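Local atomic coordinates of U4/U6 snRNA-associated-splicing factor PRP24 (Saccharomyces cerevisiae, PDB entry 4N0T), a protein that binds U6 snRNA, anneals U4 and U6 snRNAs and serves as a recycling factor of the spliceosome. Residues Val11-Leu16 / Ala51-Ala56; Asp310-Leu315 / Ile324-Asp329. All coordinates share one frame; numbering follows the deposited sequence.

Interaction 1 of 2, residues Val11-Leu16 / Ala51-Ala56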
loop_
_atom_site.group_PDB
_atom_site.type_symbol
_atom_site.label_atom_id
_atom_site.label_comp_id
_atom_site.label_asym_id
_atom_site.label_seq_id
_atom_site.Cartn_x
_atom_site.Cartn_y
_atom_site.Cartn_z
ATOM N N VAL A 11 0.330 -8.794 -24.046
ATOM C CA VAL A 11 -0.575 -8.668 -25.181
ATOM C C VAL A 11 -2.016 -8.826 -24.739
ATOM O O VAL A 11 -2.304 -9.427 -23.688
ATOM C CB VAL A 11 -0.275 -9.700 -26.292
ATOM C CG1 VAL A 11 1.170 -9.551 -26.759
ATOM C CG2 VAL A 11 -0.532 -11.113 -25.800
ATOM N N LEU A 12 -2.910 -8.303 -25.570
ATOM C CA LEU A 12 -4.346 -8.397 -25.371
ATOM C C LEU A 12 -4.892 -9.320 -26.450
ATOM O O LEU A 12 -4.543 -9.164 -27.620
ATOM C CB LEU A 12 -4.966 -7.014 -25.564
ATOM C CG LEU A 12 -6.498 -6.937 -25.516
ATOM C CD1 LEU A 12 -6.970 -7.297 -24.135
ATOM C CD2 LEU A 12 -7.004 -5.554 -25.912
ATOM N N VAL A 13 -5.724 -10.273 -26.053
ATOM C CA VAL A 13 -6.390 -11.162 -27.010
ATOM C C VAL A 13 -7.874 -10.864 -26.936
ATOM O O VAL A 13 -8.454 -10.866 -25.844
ATOM C CB VAL A 13 -6.156 -12.647 -26.689
ATOM C CG1 VAL A 13 -6.776 -13.527 -27.774
ATOM C CG2 VAL A 13 -4.679 -12.945 -26.585
ATOM N N LYS A 14 -8.486 -10.593 -28.089
ATOM C CA LYS A 14 -9.926 -10.349 -28.142
ATOM C C LYS A 14 -10.627 -11.439 -28.950
ATOM O O LYS A 14 -10.049 -11.991 -29.886
ATOM C CB LYS A 14 -10.213 -8.974 -28.755
ATOM C CG LYS A 14 -11.691 -8.664 -28.886
ATOM C CD LYS A 14 -11.936 -7.252 -29.367
ATOM C CE LYS A 14 -13.436 -6.955 -29.356
ATOM N NZ LYS A 14 -13.716 -5.566 -29.819
ATOM N N ASN A 15 -11.852 -11.753 -28.531
ATOM C CA ASN A 15 -12.761 -12.660 -29.257
ATOM C C ASN A 15 -12.443 -14.143 -29.094
ATOM O O ASN A 15 -12.731 -14.948 -29.985
ATOM C CB ASN A 15 -12.883 -12.304 -30.746
ATOM C CG ASN A 15 -14.200 -12.790 -31.340
ATOM O OD1 ASN A 15 -15.234 -12.743 -30.668
ATOM N ND2 ASN A 15 -14.168 -13.277 -32.583
ATOM N N LEU A 16 -11.860 -14.514 -27.959
ATOM C CA LEU A 16 -11.718 -15.927 -27.628
ATOM C C LEU A 16 -13.108 -16.520 -27.398
ATOM O O LEU A 16 -14.033 -15.804 -26.985
ATOM C CB LEU A 16 -10.872 -16.101 -26.365
ATOM C CG LEU A 16 -9.391 -15.758 -26.527
ATOM C CD1 LEU A 16 -8.728 -15.536 -25.167
ATOM C CD2 LEU A 16 -8.668 -16.848 -27.287
ATOM N N ALA A 51 -8.387 -11.943 -23.146
ATOM C CA ALA A 51 -7.274 -12.423 -22.330
ATOM C C ALA A 51 -6.149 -11.404 -22.292
ATOM O O ALA A 51 -5.888 -10.707 -23.275
ATOM C CB ALA A 51 -6.748 -13.763 -22.840
ATOM N N ARG A 52 -5.487 -11.319 -21.142
ATOM C CA ARG A 52 -4.254 -10.572 -21.016
ATOM C C ARG A 52 -3.161 -11.607 -20.814
ATOM O O ARG A 52 -3.277 -12.471 -19.947
ATOM C CB ARG A 52 -4.328 -9.648 -19.790
ATOM C CG ARG A 52 -3.024 -8.993 -19.416
ATOM C CD ARG A 52 -3.197 -8.226 -18.103
ATOM N NE ARG A 52 -1.988 -7.515 -17.728
ATOM C CZ ARG A 52 -0.993 -8.062 -17.041
ATOM N NH1 ARG A 52 -1.082 -9.324 -16.656
ATOM N NH2 ARG A 52 0.079 -7.347 -16.731
ATOM N N ILE A 53 -2.111 -11.548 -21.630
ATOM C CA ILE A 53 -1.013 -12.504 -21.497
ATOM C C ILE A 53 0.287 -11.738 -21.336
ATOM O O ILE A 53 0.689 -10.968 -22.224
ATOM C CB ILE A 53 -0.913 -13.466 -22.716
ATOM C CG1 ILE A 53 -2.252 -14.155 -22.973
ATOM C CG2 ILE A 53 0.173 -14.524 -22.480
ATOM C CD1 ILE A 53 -2.261 -14.950 -24.283
ATOM N N GLU A 54 0.933 -11.922 -20.187
ATOM C CA GLU A 54 2.214 -11.285 -19.939
ATOM C C GLU A 54 3.307 -12.309 -20.225
ATOM O O GLU A 54 3.398 -13.337 -19.542
ATOM C CB GLU A 54 2.308 -10.792 -18.496
ATOM C CG GLU A 54 3.625 -10.096 -18.203
ATOM C CD GLU A 54 3.723 -9.603 -16.777
ATOM O OE1 GLU A 54 2.712 -9.686 -16.044
ATOM O OE2 GLU A 54 4.813 -9.128 -16.392
ATOM N N PHE A 55 4.119 -12.039 -21.244
ATOM C CA PHE A 55 5.198 -12.949 -21.624
ATOM C C PHE A 55 6.464 -12.616 -20.856
ATOM O O PHE A 55 6.649 -11.484 -20.424
ATOM C CB PHE A 55 5.456 -12.879 -23.134
ATOM C CG PHE A 55 4.425 -13.604 -23.937
ATOM C CD1 PHE A 55 4.541 -14.972 -24.161
ATOM C CD2 PHE A 55 3.320 -12.933 -24.439
ATOM C CE1 PHE A 55 3.574 -15.665 -24.890
ATOM C CE2 PHE A 55 2.356 -13.608 -25.162
ATOM C CZ PHE A 55 2.480 -14.980 -25.391
ATOM N N ALA A 56 7.323 -13.616 -20.682
ATOM C CA ALA A 56 8.612 -13.401 -20.036
ATOM C C ALA A 56 9.459 -12.390 -20.804
ATOM O O ALA A 56 10.141 -11.559 -20.205
ATOM C CB ALA A 56 9.357 -14.713 -19.904
#
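The Phe55 ring meets Val11 at its edge: Val11 CG2 lies in the ring plane, 3.9 Å from Phe55 CE2. One face of the ring carries Ile53 CG2 from its own strand, 3.5 Å above the ring plane, nearer the ring's margin than its centre. Val11 presents CG2 here because chi1 of -57° tucks this methyl in between N and C of its own backbone, on the side of Phe55. The contact joins neighbouring antiparallel strands 10-16 and 49-55 inside the sheet of the first RNA recognition motif (RRM). Four backbone bonds tie them. Val11 N to Ile53 O is 2.9 Å, and Ile53 N returns to Val11 O. Val13 N to Ala51 O is 2.8 Å, and Ala51 N bonds to Val13 O. Leu12 and Arg52 form the non-hydrogen-bonded pair between them. Val11, Val13, Ala51 and Ile53 face the helices: Val13 and Ile53 touch helix 22-29, and Val11 touches helix 58-65. Leu12 and Arg52 lie on the other face, the one that binds RNA in canonical RRMs. In this chain Arg52 NE makes a salt bridge with Asp132, on a strand of the second RRM. Arg52 NH2 also pairs with Glu54 OE1 at 3.6 Å within its own strand, and Glu54 OE2 is held by Arg4. On the helix side, Val13 CG2 meets Ile53 CD1 at 3.9 Å, the two side chains slanting past each other. Asn15, still in the strand, takes a positive phi of 78°, and Leu16 beyond it points toward the neighbouring strand. Leu16 CD1 rests 3.5 Å from Ala51 CB.

Interaction 2 of 2, residues Asp310-Leu315 / Ile324-Asp329; sequences DIRKIL and IIIFRD
A classic beta bulge interrupts the hairpin of strands 311-317 and 322-327 in the occluded RRM: Arg312 and Lys313 both face Ile326. Ile326 O accepts Arg312 N at 2.8 Å and, more weakly, Lys313 N at 3.3 Å. Ile326 N gives a nearly straight bond (177°) to Lys313 O. Beyond the bulge, Leu315 and Ile324 exchange two backbone bonds. Ile314 and Ile325 run alongside each other in the same direction. A chi2 of -68° brings Ile325 CD1 to 3.6 Å from Ile314 CG2 and 3.8 Å from Ile314 CG1. Both side chains reach helix 293-302. At Ile314 an alanine would lack CG1 and CG2, which is likely to leave Ile325 CD1 without its neighbour and open a gap beneath that helix. On the opposite face, Leu315 and Ile326 touch helix 258-270. At the far end Asp310 O sits at the edge of the Phe327 ring, 3.5 Å from CD1, and a water bridges Asp310 O and Arg328 N. Arg328 lays one guanidinium face over Arg312 CA, while its NH1 bonds to Lys309 O. Arg312 NE and Arg328 NH2 are 4.5 Å apart, with guanidinium planes turned by 55°. Solvent probably eases these like charges, since both side chains are exposed.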
loop_
_atom_site.group_PDB
_atom_site.type_symbol
_atom_site.label_atom_id
_atom_site.label_comp_id
_atom_site.label_asym_id
_atom_site.label_seq_id
_atom_site.Cartn_x
_atom_site.Cartn_y
_atom_site.Cartn_z
ATOM N N ASP A 310 -13.153 -2.441 21.233
ATOM C CA ASP A 310 -12.506 -3.552 21.925
ATOM C C ASP A 310 -11.115 -3.748 21.336
ATOM O O ASP A 310 -10.261 -4.427 21.913
ATOM C CB ASP A 310 -13.318 -4.839 21.756
ATOM C CG ASP A 310 -14.634 -4.809 22.516
ATOM O OD1 ASP A 310 -14.625 -4.434 23.709
ATOM O OD2 ASP A 310 -15.675 -5.159 21.918
ATOM N N ILE A 311 -10.897 -3.149 20.172
ATOM C CA ILE A 311 -9.621 -3.262 19.486
ATOM C C ILE A 311 -8.799 -1.995 19.705
ATOM O O ILE A 311 -9.205 -0.907 19.294
ATOM C CB ILE A 311 -9.834 -3.459 17.976
ATOM C CG1 ILE A 311 -10.661 -4.721 17.714
ATOM C CG2 ILE A 311 -8.494 -3.545 17.255
ATOM C CD1 ILE A 311 -11.446 -4.675 16.413
ATOM N N ARG A 312 -7.649 -2.138 20.356
ATOM C CA ARG A 312 -6.762 -1.004 20.613
ATOM C C ARG A 312 -5.942 -0.640 19.373
ATOM O O ARG A 312 -5.879 0.531 18.969
ATOM C CB ARG A 312 -5.835 -1.331 21.782
ATOM C CG ARG A 312 -4.493 -0.640 21.708
ATOM C CD ARG A 312 -4.476 0.658 22.474
ATOM N NE ARG A 312 -3.918 0.456 23.805
ATOM C CZ ARG A 312 -2.650 0.122 24.035
ATOM N NH1 ARG A 312 -1.809 -0.052 23.022
ATOM N NH2 ARG A 312 -2.224 -0.042 25.280
ATOM N N LYS A 313 -5.319 -1.648 18.763
ATOM C CA LYS A 313 -4.417 -1.409 17.642
ATOM C C LYS A 313 -4.215 -2.683 16.816
ATOM O O LYS A 313 -4.222 -3.783 17.368
ATOM C CB LYS A 313 -3.067 -0.902 18.167
ATOM C CG LYS A 313 -2.098 -0.471 17.090
ATOM C CD LYS A 313 -1.251 0.704 17.557
ATOM C CE LYS A 313 -0.770 1.532 16.362
ATOM N NZ LYS A 313 -1.884 1.843 15.412
ATOM N N ILE A 314 -4.030 -2.522 15.503
ATOM C CA ILE A 314 -3.642 -3.642 14.636
ATOM C C ILE A 314 -2.344 -3.281 13.907
ATOM O O ILE A 314 -2.267 -2.238 13.246
ATOM C CB ILE A 314 -4.735 -3.982 13.603
ATOM C CG1 ILE A 314 -6.043 -4.368 14.314
ATOM C CG2 ILE A 314 -4.276 -5.134 12.692
ATOM C CD1 ILE A 314 -7.200 -4.684 13.358
ATOM N N LEU A 315 -1.342 -4.148 14.025
ATOM C CA LEU A 315 -0.016 -3.913 13.460
ATOM C C LEU A 315 0.361 -5.072 12.549
ATOM O O LEU A 315 0.156 -6.242 12.893
ATOM C CB LEU A 315 1.020 -3.815 14.586
ATOM C CG LEU A 315 0.698 -2.792 15.672
ATOM C CD1 LEU A 315 1.669 -2.897 16.825
ATOM C CD2 LEU A 315 0.767 -1.413 15.077
ATOM N N ILE A 324 -0.429 -8.399 14.440
ATOM C CA ILE A 324 -0.679 -8.360 15.871
ATOM C C ILE A 324 -1.953 -7.572 16.113
ATOM O O ILE A 324 -2.147 -6.480 15.560
ATOM C CB ILE A 324 0.465 -7.671 16.610
ATOM C CG1 ILE A 324 1.732 -8.527 16.500
ATOM C CG2 ILE A 324 0.087 -7.429 18.077
ATOM C CD1 ILE A 324 3.003 -7.828 17.013
ATOM N N ILE A 325 -2.844 -8.150 16.915
ATOM C CA ILE A 325 -4.056 -7.455 17.316
ATOM C C ILE A 325 -3.955 -7.205 18.807
ATOM O O ILE A 325 -3.836 -8.148 19.590
ATOM C CB ILE A 325 -5.310 -8.305 17.087
ATOM C CG1 ILE A 325 -5.280 -8.999 15.718
ATOM C CG2 ILE A 325 -6.560 -7.429 17.249
ATOM C CD1 ILE A 325 -5.391 -8.061 14.550
ATOM N N ILE A 326 -3.973 -5.939 19.206
ATOM C CA ILE A 326 -3.876 -5.617 20.625
ATOM C C ILE A 326 -5.270 -5.275 21.111
ATOM O O ILE A 326 -5.943 -4.405 20.540
ATOM C CB ILE A 326 -2.941 -4.438 20.862
ATOM C CG1 ILE A 326 -1.569 -4.719 20.245
ATOM C CG2 ILE A 326 -2.810 -4.156 22.354
ATOM C CD1 ILE A 326 -0.570 -3.586 20.484
ATOM N N PHE A 327 -5.728 -6.004 22.127
ATOM C CA PHE A 327 -7.058 -5.777 22.675
ATOM C C PHE A 327 -6.942 -4.980 23.972
ATOM O O PHE A 327 -5.848 -4.569 24.345
ATOM C CB PHE A 327 -7.762 -7.106 22.929
ATOM C CG PHE A 327 -8.048 -7.887 21.671
ATOM C CD1 PHE A 327 -9.099 -7.521 20.842
ATOM C CD2 PHE A 327 -7.265 -8.980 21.319
ATOM C CE1 PHE A 327 -9.376 -8.246 19.677
ATOM C CE2 PHE A 327 -7.523 -9.700 20.151
ATOM C CZ PHE A 327 -8.585 -9.328 19.334
ATOM N N ARG A 328 -8.060 -4.782 24.664
ATOM C CA ARG A 328 -8.056 -3.897 25.834
ATOM C C ARG A 328 -7.806 -4.610 27.159
ATOM O O ARG A 328 -7.329 -3.991 28.113
ATOM C CB ARG A 328 -9.330 -3.054 25.881
ATOM C CG ARG A 328 -9.639 -2.414 24.533
ATOM C CD ARG A 328 -10.004 -0.952 24.657
ATOM N NE ARG A 328 -8.947 -0.051 24.203
ATOM C CZ ARG A 328 -9.144 0.973 23.376
ATOM N NH1 ARG A 328 -10.358 1.227 22.906
ATOM N NH2 ARG A 328 -8.127 1.741 23.016
ATOM N N ASP A 329 -8.119 -5.904 27.225
ATOM C CA ASP A 329 -7.707 -6.719 28.371
ATOM C C ASP A 329 -7.360 -8.160 27.989
ATOM O O ASP A 329 -7.685 -8.617 26.890
ATOM C CB ASP A 329 -8.758 -6.689 29.488
ATOM C CG ASP A 329 -10.081 -7.289 29.062
ATOM O OD1 ASP A 329 -10.181 -8.533 29.006
ATOM O OD2 ASP A 329 -11.021 -6.515 28.789
HETATM O O HOH W 1 -10.807 -5.544 24.277
#

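How the interactions relate
Interaction 1 lies wholly ahead of interaction 2 in the sequence. Their centres are about 45 Å apart, on opposite sides of the chain's centre, and their nearest atoms are about 29 Å apart. They share no sheet or helix. Each belongs to a separate RRM: the first for interaction 1, the occluded one for interaction 2. Both sheets have the strand order 2-3-1-5-4. Interaction 1 joins strands 10-16 and 49-55 inside its sheet. Interaction 2 joins strands 311-317 and 322-327, with strand 311-317 at the sheet margin. The two contacts therefore sample different neighbouring strand pairs of one repeated fold, in a protein built from four such domains.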